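Local coordinates for DUF1214 domain-containing protein (Burkholderia cenocepacia, PDB 6ANS) that is of unknown function, a member of the DUF1214 family, crystallised with bound phosphate and sodium ions, at residues P90-P95 against Y122-R127; L191-T196 against A206-E211. All coordinates share one frame; numbering follows the deposited sequence.

Contact 1 (P90-P95 against Y122-R127); sequences PGFFSP and YRVTGR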
ATOM      1  N   PRO A  90     -12.820  10.227  -6.194  1.00 30.43           N
ATOM      2  CA  PRO A  90     -11.397  10.066  -6.484  1.00 30.02           C
ATOM      3  C   PRO A  90     -10.568  10.162  -5.210  1.00 32.38           C
ATOM      4  O   PRO A  90     -10.947  10.817  -4.237  1.00 29.68           O
ATOM      5  CB  PRO A  90     -11.102  11.232  -7.432  1.00 26.23           C
ATOM      6  CG  PRO A  90     -12.083  12.300  -7.023  1.00 25.48           C
ATOM      7  CD  PRO A  90     -13.344  11.520  -6.667  1.00 27.40           C
ATOM      8  N   GLY A  91      -9.413   9.506  -5.240  1.00 29.39           N
ATOM      9  CA  GLY A  91      -8.426   9.658  -4.189  1.00 31.47           C
ATOM     10  C   GLY A  91      -7.059   9.314  -4.727  1.00 29.21           C
ATOM     11  O   GLY A  91      -6.927   8.512  -5.655  1.00 25.47           O
ATOM     12  N   PHE A  92      -6.041   9.962  -4.177  1.00 21.35           N
ATOM     13  CA  PHE A  92      -4.670   9.684  -4.572  1.00 23.72           C
ATOM     14  C   PHE A  92      -4.155   8.383  -3.955  1.00 25.95           C
ATOM     15  O   PHE A  92      -4.455   8.055  -2.803  1.00 25.50           O
ATOM     16  CB  PHE A  92      -3.759  10.846  -4.166  1.00 23.34           C
ATOM     17  CG  PHE A  92      -3.905  12.068  -5.034  1.00 26.92           C
ATOM     18  CD1 PHE A  92      -3.649  12.000  -6.403  1.00 23.13           C
ATOM     19  CD2 PHE A  92      -4.281  13.282  -4.490  1.00 30.02           C
ATOM     20  CE1 PHE A  92      -3.772  13.129  -7.211  1.00 24.34           C
ATOM     21  CE2 PHE A  92      -4.410  14.415  -5.289  1.00 24.54           C
ATOM     22  CZ  PHE A  92      -4.157  14.335  -6.652  1.00 26.86           C
ATOM     23  N   PHE A  93      -3.369   7.646  -4.730  1.00 22.82           N
ATOM     24  CA  PHE A  93      -2.491   6.620  -4.193  1.00 24.32           C
ATOM     25  C   PHE A  93      -1.185   6.747  -4.961  1.00 21.71           C
ATOM     26  O   PHE A  93      -1.097   7.493  -5.934  1.00 20.14           O
ATOM     27  CB  PHE A  93      -3.093   5.207  -4.326  1.00 19.17           C
ATOM     28  CG  PHE A  93      -3.184   4.738  -5.753  1.00 23.84           C
ATOM     29  CD1 PHE A  93      -4.247   5.131  -6.559  1.00 25.50           C
ATOM     30  CD2 PHE A  93      -2.194   3.927  -6.293  1.00 20.85           C
ATOM     31  CE1 PHE A  93      -4.333   4.713  -7.881  1.00 24.68           C
ATOM     32  CE2 PHE A  93      -2.269   3.501  -7.632  1.00 21.97           C
ATOM     33  CZ  PHE A  93      -3.340   3.907  -8.423  1.00 27.22           C
ATOM     34  N   SER A  94      -0.170   5.999  -4.543  1.00 23.24           N
ATOM     35  CA  SER A  94       1.144   6.088  -5.163  0.54 25.10           C
ATOM     36  C   SER A  94       1.331   4.932  -6.130  1.00 25.35           C
ATOM     37  O   SER A  94       1.381   3.785  -5.689  1.00 20.24           O
ATOM     38  CB  SER A  94       2.229   6.061  -4.084  0.54 25.46           C
ATOM     39  OG  SER A  94       3.501   5.819  -4.655  0.54 30.26           O
ATOM     40  N   PRO A  95       1.444   5.172  -7.449  1.00 22.70           N
ATOM     41  CA  PRO A  95       1.644   4.070  -8.395  1.00 22.48           C
ATOM     42  C   PRO A  95       3.087   3.601  -8.509  1.00 26.69           C
ATOM     43  O   PRO A  95       3.370   2.711  -9.319  1.00 24.15           O
ATOM     44  CB  PRO A  95       1.160   4.677  -9.728  1.00 22.66           C
ATOM     45  CG  PRO A  95       1.576   6.120  -9.614  1.00 20.52           C
ATOM     46  CD  PRO A  95       1.420   6.478  -8.134  1.00 22.73           C
ATOM     47  N   TYR A 122     -13.105  18.070 -11.651  1.00 28.16           N
ATOM     48  CA  TYR A 122     -12.418  17.811 -10.395  1.00 27.98           C
ATOM     49  C   TYR A 122     -11.660  19.050  -9.938  1.00 35.71           C
ATOM     50  O   TYR A 122     -11.160  19.842 -10.748  1.00 28.09           O
ATOM     51  CB  TYR A 122     -11.438  16.616 -10.526  1.00 26.36           C
ATOM     52  CG  TYR A 122     -12.155  15.345 -10.926  1.00 35.28           C
ATOM     53  CD1 TYR A 122     -12.576  14.422  -9.974  1.00 27.03           C
ATOM     54  CD2 TYR A 122     -12.441  15.090 -12.259  1.00 26.79           C
ATOM     55  CE1 TYR A 122     -13.246  13.266 -10.353  1.00 31.30           C
ATOM     56  CE2 TYR A 122     -13.118  13.949 -12.652  1.00 27.32           C
ATOM     57  CZ  TYR A 122     -13.519  13.042 -11.702  1.00 30.23           C
ATOM     58  OH  TYR A 122     -14.188  11.920 -12.107  1.00 28.46           O
ATOM     59  N   ARG A 123     -11.576  19.194  -8.625  1.00 27.85           N
ATOM     60  CA  ARG A 123     -10.772  20.219  -7.973  1.00 33.37           C
ATOM     61  C   ARG A 123      -9.632  19.539  -7.223  1.00 34.54           C
ATOM     62  O   ARG A 123      -9.869  18.631  -6.416  1.00 28.89           O
ATOM     63  CB  ARG A 123     -11.625  21.029  -6.997  1.00 33.37           C
ATOM     64  CG  ARG A 123     -11.155  22.432  -6.761  1.00 54.73           C
ATOM     65  CD  ARG A 123     -11.907  23.080  -5.595  1.00 61.55           C
ATOM     66  NE  ARG A 123     -13.317  22.703  -5.556  1.00 64.99           N
ATOM     67  CZ  ARG A 123     -14.279  23.315  -6.239  1.00 68.79           C
ATOM     68  NH1 ARG A 123     -13.988  24.346  -7.031  1.00 70.15           N
ATOM     69  NH2 ARG A 123     -15.534  22.897  -6.127  1.00 69.07           N
ATOM     70  N   VAL A 124      -8.403  19.958  -7.501  1.00 26.37           N
ATOM     71  CA  VAL A 124      -7.227  19.539  -6.747  1.00 26.18           C
ATOM     72  C   VAL A 124      -6.802  20.721  -5.890  1.00 30.99           C
ATOM     73  O   VAL A 124      -6.555  21.814  -6.418  1.00 31.83           O
ATOM     74  CB  VAL A 124      -6.079  19.085  -7.660  1.00 31.91           C
ATOM     75  CG1 VAL A 124      -4.852  18.760  -6.822  1.00 24.24           C
ATOM     76  CG2 VAL A 124      -6.505  17.881  -8.494  1.00 26.44           C
ATOM     77  N   THR A 125      -6.776  20.517  -4.568  1.00 30.44           N
ATOM     78  CA  THR A 125      -6.496  21.574  -3.608  1.00 30.01           C
ATOM     79  C   THR A 125      -5.425  21.121  -2.622  1.00 33.26           C
ATOM     80  O   THR A 125      -5.032  19.952  -2.578  1.00 30.85           O
ATOM     81  CB  THR A 125      -7.758  22.000  -2.837  1.00 38.62           C
ATOM     82  OG1 THR A 125      -8.369  20.857  -2.229  1.00 33.35           O
ATOM     83  CG2 THR A 125      -8.754  22.654  -3.763  1.00 40.63           C
ATOM     84  N   GLY A 126      -4.949  22.073  -1.836  1.00 36.69           N
ATOM     85  CA  GLY A 126      -4.047  21.811  -0.739  1.00 41.33           C
ATOM     86  C   GLY A 126      -2.942  22.843  -0.696  1.00 42.50           C
ATOM     87  O   GLY A 126      -3.070  23.942  -1.232  1.00 39.32           O
ATOM     88  N   ARG A 127      -1.849  22.472  -0.048  1.00 39.07           N
ATOM     89  CA  ARG A 127      -0.715  23.358   0.152  1.00 40.27           C
ATOM     90  C   ARG A 127       0.352  23.073  -0.899  1.00 36.83           C
ATOM     91  O   ARG A 127       0.604  21.915  -1.244  1.00 34.84           O
ATOM     92  CB  ARG A 127      -0.134  23.194   1.557  1.00 35.95           C
ATOM     93  CG  ARG A 127      -1.161  23.286   2.669  1.00 43.50           C
ATOM     94  CD  ARG A 127      -1.734  24.689   2.792  1.00 45.26           C
ATOM     95  NE  ARG A 127      -0.702  25.707   2.988  1.00 42.25           N
ATOM     96  CZ  ARG A 127      -0.934  27.012   2.920  1.00 39.14           C
ATOM     97  NH1 ARG A 127      -2.164  27.445   2.677  1.00 38.59           N
ATOM     98  NH2 ARG A 127       0.053  27.885   3.108  1.00 39.50           N
TER

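Contact 2 (L191-T196 against A206-E211); sequences LLVRQT and AQLKIE. With PO4 (phosphate ion), chain E.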
ATOM      1  N   LEU A 191      -5.135  11.091 -13.424  1.00 24.09           N
ATOM      2  CA  LEU A 191      -4.287  12.234 -13.149  1.00 21.44           C
ATOM      3  C   LEU A 191      -3.006  11.710 -12.522  1.00 30.70           C
ATOM      4  O   LEU A 191      -3.049  10.997 -11.511  1.00 28.39           O
ATOM      5  CB  LEU A 191      -4.979  13.224 -12.215  1.00 21.68           C
ATOM      6  CG  LEU A 191      -4.020  14.246 -11.592  1.00 26.87           C
ATOM      7  CD1 LEU A 191      -3.538  15.260 -12.637  1.00 23.28           C
ATOM      8  CD2 LEU A 191      -4.676  14.931 -10.404  1.00 22.43           C
ATOM      9  N   LEU A 192      -1.869  12.066 -13.110  1.00 25.39           N
ATOM     10  CA  LEU A 192      -0.577  11.604 -12.620  1.00 27.48           C
ATOM     11  C   LEU A 192       0.233  12.808 -12.171  1.00 20.41           C
ATOM     12  O   LEU A 192       0.580  13.666 -12.989  1.00 24.79           O
ATOM     13  CB  LEU A 192       0.170  10.811 -13.695  1.00 20.56           C
ATOM     14  CG  LEU A 192       1.522  10.266 -13.239  1.00 25.92           C
ATOM     15  CD1 LEU A 192       1.397   9.466 -11.926  1.00 23.30           C
ATOM     16  CD2 LEU A 192       2.113   9.423 -14.355  1.00 20.81           C
ATOM     17  N   VAL A 193       0.522  12.871 -10.877  1.00 21.73           N
ATOM     18  CA  VAL A 193       1.242  13.987 -10.280  1.00 20.57           C
ATOM     19  C   VAL A 193       2.674  13.546 -10.035  1.00 31.31           C
ATOM     20  O   VAL A 193       2.906  12.463  -9.477  1.00 26.57           O
ATOM     21  CB  VAL A 193       0.588  14.440  -8.966  1.00 20.85           C
ATOM     22  CG1 VAL A 193       1.331  15.679  -8.394  1.00 21.33           C
ATOM     23  CG2 VAL A 193      -0.900  14.681  -9.131  1.00 21.00           C
ATOM     24  N   ARG A 194       3.632  14.382 -10.431  1.00 20.89           N
ATOM     25  CA  ARG A 194       5.036  14.179 -10.086  1.00 25.59           C
ATOM     26  C   ARG A 194       5.496  15.285  -9.147  1.00 25.02           C
ATOM     27  O   ARG A 194       5.390  16.474  -9.470  1.00 28.56           O
ATOM     28  CB  ARG A 194       5.925  14.148 -11.325  1.00 21.42           C
ATOM     29  CG  ARG A 194       5.742  12.900 -12.170  1.00 25.14           C
ATOM     30  CD  ARG A 194       6.529  13.026 -13.439  1.00 23.53           C
ATOM     31  NE  ARG A 194       6.575  11.798 -14.216  1.00 25.84           N
ATOM     32  CZ  ARG A 194       5.607  11.401 -15.043  1.00 29.55           C
ATOM     33  NH1 ARG A 194       4.488  12.121 -15.172  1.00 21.34           N
ATOM     34  NH2 ARG A 194       5.760  10.281 -15.742  1.00 23.37           N
ATOM     35  N   GLN A 195       6.004  14.893  -7.988  1.00 22.75           N
ATOM     36  CA  GLN A 195       6.769  15.793  -7.136  1.00 22.84           C
ATOM     37  C   GLN A 195       8.217  15.320  -7.165  1.00 27.71           C
ATOM     38  O   GLN A 195       8.524  14.219  -6.692  1.00 25.69           O
ATOM     39  CB  GLN A 195       6.215  15.823  -5.714  1.00 23.13           C
ATOM     40  CG  GLN A 195       4.688  15.920  -5.641  1.00 25.28           C
ATOM     41  CD  GLN A 195       4.242  16.439  -4.281  1.00 28.04           C
ATOM     42  OE1 GLN A 195       5.009  17.128  -3.611  1.00 31.52           O
ATOM     43  NE2 GLN A 195       2.999  16.143  -3.883  1.00 31.84           N
ATOM     44  N   THR A 196       9.105  16.145  -7.706  1.00 23.97           N
ATOM     45  CA  THR A 196      10.490  15.747  -7.910  1.00 24.58           C
ATOM     46  C   THR A 196      11.370  16.488  -6.915  1.00 26.74           C
ATOM     47  O   THR A 196      11.435  17.723  -6.934  1.00 27.32           O
ATOM     48  CB  THR A 196      10.939  16.036  -9.342  1.00 26.60           C
ATOM     49  OG1 THR A 196      10.069  15.365 -10.254  1.00 24.55           O
ATOM     50  CG2 THR A 196      12.370  15.538  -9.552  1.00 31.71           C
ATOM     51  N   ALA A 206       4.108  18.919  -1.530  1.00 26.00           N
ATOM     52  CA  ALA A 206       2.773  19.482  -1.604  1.00 23.47           C
ATOM     53  C   ALA A 206       1.793  18.460  -1.040  1.00 30.02           C
ATOM     54  O   ALA A 206       1.970  17.250  -1.210  1.00 30.13           O
ATOM     55  CB  ALA A 206       2.434  19.834  -3.057  1.00 26.67           C
ATOM     56  N   GLN A 207       0.773  18.941  -0.348  1.00 26.24           N
ATOM     57  CA  GLN A 207      -0.251  18.088   0.248  1.00 30.76           C
ATOM     58  C   GLN A 207      -1.536  18.338  -0.522  1.00 31.40           C
ATOM     59  O   GLN A 207      -2.167  19.389  -0.365  1.00 32.65           O
ATOM     60  CB  GLN A 207      -0.405  18.399   1.735  1.00 33.89           C
ATOM     61  CG  GLN A 207       0.823  18.010   2.502  1.00 47.17           C
ATOM     62  CD  GLN A 207       1.370  19.180   3.267  1.00 64.50           C
ATOM     63  OE1 GLN A 207       1.039  19.396   4.439  1.00 71.60           O
ATOM     64  NE2 GLN A 207       2.205  19.978   2.590  1.00 63.79           N
ATOM     65  N   LEU A 208      -1.903  17.387  -1.367  1.00 34.73           N
ATOM     66  CA  LEU A 208      -2.967  17.583  -2.335  1.00 33.27           C
ATOM     67  C   LEU A 208      -4.109  16.628  -2.059  1.00 29.76           C
ATOM     68  O   LEU A 208      -3.883  15.461  -1.743  1.00 34.01           O
ATOM     69  CB  LEU A 208      -2.461  17.365  -3.776  1.00 29.94           C
ATOM     70  CG  LEU A 208      -1.218  18.162  -4.152  1.00 33.93           C
ATOM     71  CD1 LEU A 208      -0.652  17.723  -5.480  1.00 32.86           C
ATOM     72  CD2 LEU A 208      -1.557  19.663  -4.157  1.00 35.64           C
ATOM     73  N   LYS A 209      -5.325  17.134  -2.236  1.00 30.45           N
ATOM     74  CA  LYS A 209      -6.546  16.347  -2.218  1.00 32.32           C
ATOM     75  C   LYS A 209      -7.284  16.565  -3.538  1.00 33.22           C
ATOM     76  O   LYS A 209      -7.192  17.638  -4.153  1.00 32.17           O
ATOM     77  CB  LYS A 209      -7.444  16.762  -1.033  1.00 30.69           C
ATOM     78  N   ILE A 210      -8.004  15.539  -3.984  1.00 32.04           N
ATOM     79  CA  ILE A 210      -8.801  15.611  -5.204  1.00 29.11           C
ATOM     80  C   ILE A 210     -10.245  15.290  -4.847  1.00 31.56           C
ATOM     81  O   ILE A 210     -10.513  14.330  -4.114  1.00 29.10           O
ATOM     82  CB  ILE A 210      -8.269  14.671  -6.305  1.00 32.11           C
ATOM     83  CG1 ILE A 210      -9.113  14.818  -7.582  1.00 23.35           C
ATOM     84  CG2 ILE A 210      -8.190  13.205  -5.813  1.00 29.08           C
ATOM     85  CD1 ILE A 210      -8.590  14.054  -8.741  1.00 22.48           C
ATOM     86  N   GLU A 211     -11.174  16.092  -5.360  1.00 27.47           N
ATOM     87  CA  GLU A 211     -12.583  15.826  -5.149  1.00 33.06           C
ATOM     88  C   GLU A 211     -13.362  16.177  -6.411  1.00 34.27           C
ATOM     89  O   GLU A 211     -12.909  16.958  -7.248  1.00 28.71           O
ATOM     90  CB  GLU A 211     -13.124  16.613  -3.957  1.00 29.81           C
ATOM     91  CG  GLU A 211     -13.040  18.113  -4.137  1.00 34.64           C
ATOM     92  CD  GLU A 211     -13.252  18.884  -2.837  1.00 52.41           C
ATOM     93  OE1 GLU A 211     -13.687  18.276  -1.833  1.00 59.82           O
ATOM     94  OE2 GLU A 211     -12.978  20.101  -2.821  1.00 57.30           O
TER
HETATM   95  P   PO4 E 401       9.375   9.601 -15.008  1.00 22.15           P
HETATM   96  O1  PO4 E 401      10.427  10.678 -15.127  1.00 27.04           O
HETATM   97  O2  PO4 E 401      10.094   8.305 -14.809  1.00 21.12           O
HETATM   98  O3  PO4 E 401       8.433   9.872 -13.863  1.00 24.84           O
HETATM   99  O4  PO4 E 401       8.595   9.606 -16.298  1.00 24.24           O

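Contact 1 (P90-P95 against Y122-R127)
The phenol oxygen of Y122, whose ring packs against P90, is gripped twice: Y122 OH is hydrogen-bonded to the carbonyl O of G87 and to the backbone N of D117. These bonds fix the far end of the tyrosine, while its CD1-CE1 edge meets P90. Strand 122-125 belongs to the mixed sheet of a beta-sandwich, two four-stranded sheets packed face to face, and is flanked there by strands 167-173 and 207-212. Segment 90-95 has no regular structure of its own and enters at the side of the sandwich, with P90 partly exposed at the mouth and F92 inserted between the sheets.

The contact is small, 131 Å² in all, and purely apolar, with no hydrogen bond across it. The backbones stay apart: the CA atoms of P90 and Y122, the nearest pair, are 8.7 Å from each other. With chi1 at -60°, CG of Y122 lies beside its backbone N, and the ring presents one edge to the proline. P90 CG meets that edge close to the ring plane, 3.7 Å from Y122 CE1 and equally near CD1, so the proline abuts the ring's rim and does not lie over its face. The next pyrrolidine carbon, P90 CD, is 4.1 Å from Y122 CE1.

Two residues on, the CB of F92 does not aim at strand 122-125, yet the end of the ring comes nearer to it. That ring is wedged between the sheets, touching A114, L191 and V193 on one and L208 and I210 on the other. V124, on the mixed sheet, meets this ring through its CG1 branch, while its CG2 packs on L191. CG1, near the plane of the phenylalanine ring, meets the outermost ring carbon edge-on, F92 CZ to V124 CG1 at 4.5 Å.

Contact 2 (L191-T196 against A206-E211)
Q195 reaches across to A206 with its whole length: CB points at the opposite segment, CG lies beside the backbone N (chi1 -44°), and the chain beyond is extended. CD comes within 3.7 Å of A206 N. At the tip the amide takes both backbone polar atoms of A206, whose methyl lies beside it. OE1 accepts from A206 N at 2.9 Å, a bent bond. NE2 donates to A206 O at 3.1 Å, almost straight, with the acceptor in the amide plane. NE2 has a second acceptor in Q112 OE1, which with these two bonds fixes the rotation of the amide.

The pair clasps one end of a beta-sandwich. Strands 191-196 and 207-211 lie antiparallel in facing sheets, their axes 10.9 Å apart. Further in, the contact turns apolar: V193 CG1, anti to its own N, packs on L208 CD1 at 4.1 Å. L191 CD2 likewise meets I210 CD1.

On the other face of strand 191-196, the guanidinium edge of R194 holds a phosphate ion, probably from the crystallisation liquor, NE to O3 at 2.7 Å. NH2 bonds O4 and also G271 O; Y111, Y278 and R366 complete the grip on the ion.

Both contacts belong to the same beta-sandwich, with centres about 5 Å apart. Contact 2 is its buried interior, strand to strand between the sheets; contact 1 is partly buried as a whole, a loop entering from the side to meet the mixed sheet. The two are joined through that sheet, whose strands 122-125 and 207-212 are neighbours: T125 O and K209 N, like R123 N and E211 O, are 2.9 Å apart and probably hydrogen-bonded. F92 CD2 also packs 3.5 Å from L208 O. Contact 1 has no hydrogen bond between its segments and rests on aliphatic carbons against ring edges, whereas contact 2 adds a glutamine-to-backbone clasp to its aliphatic pairs.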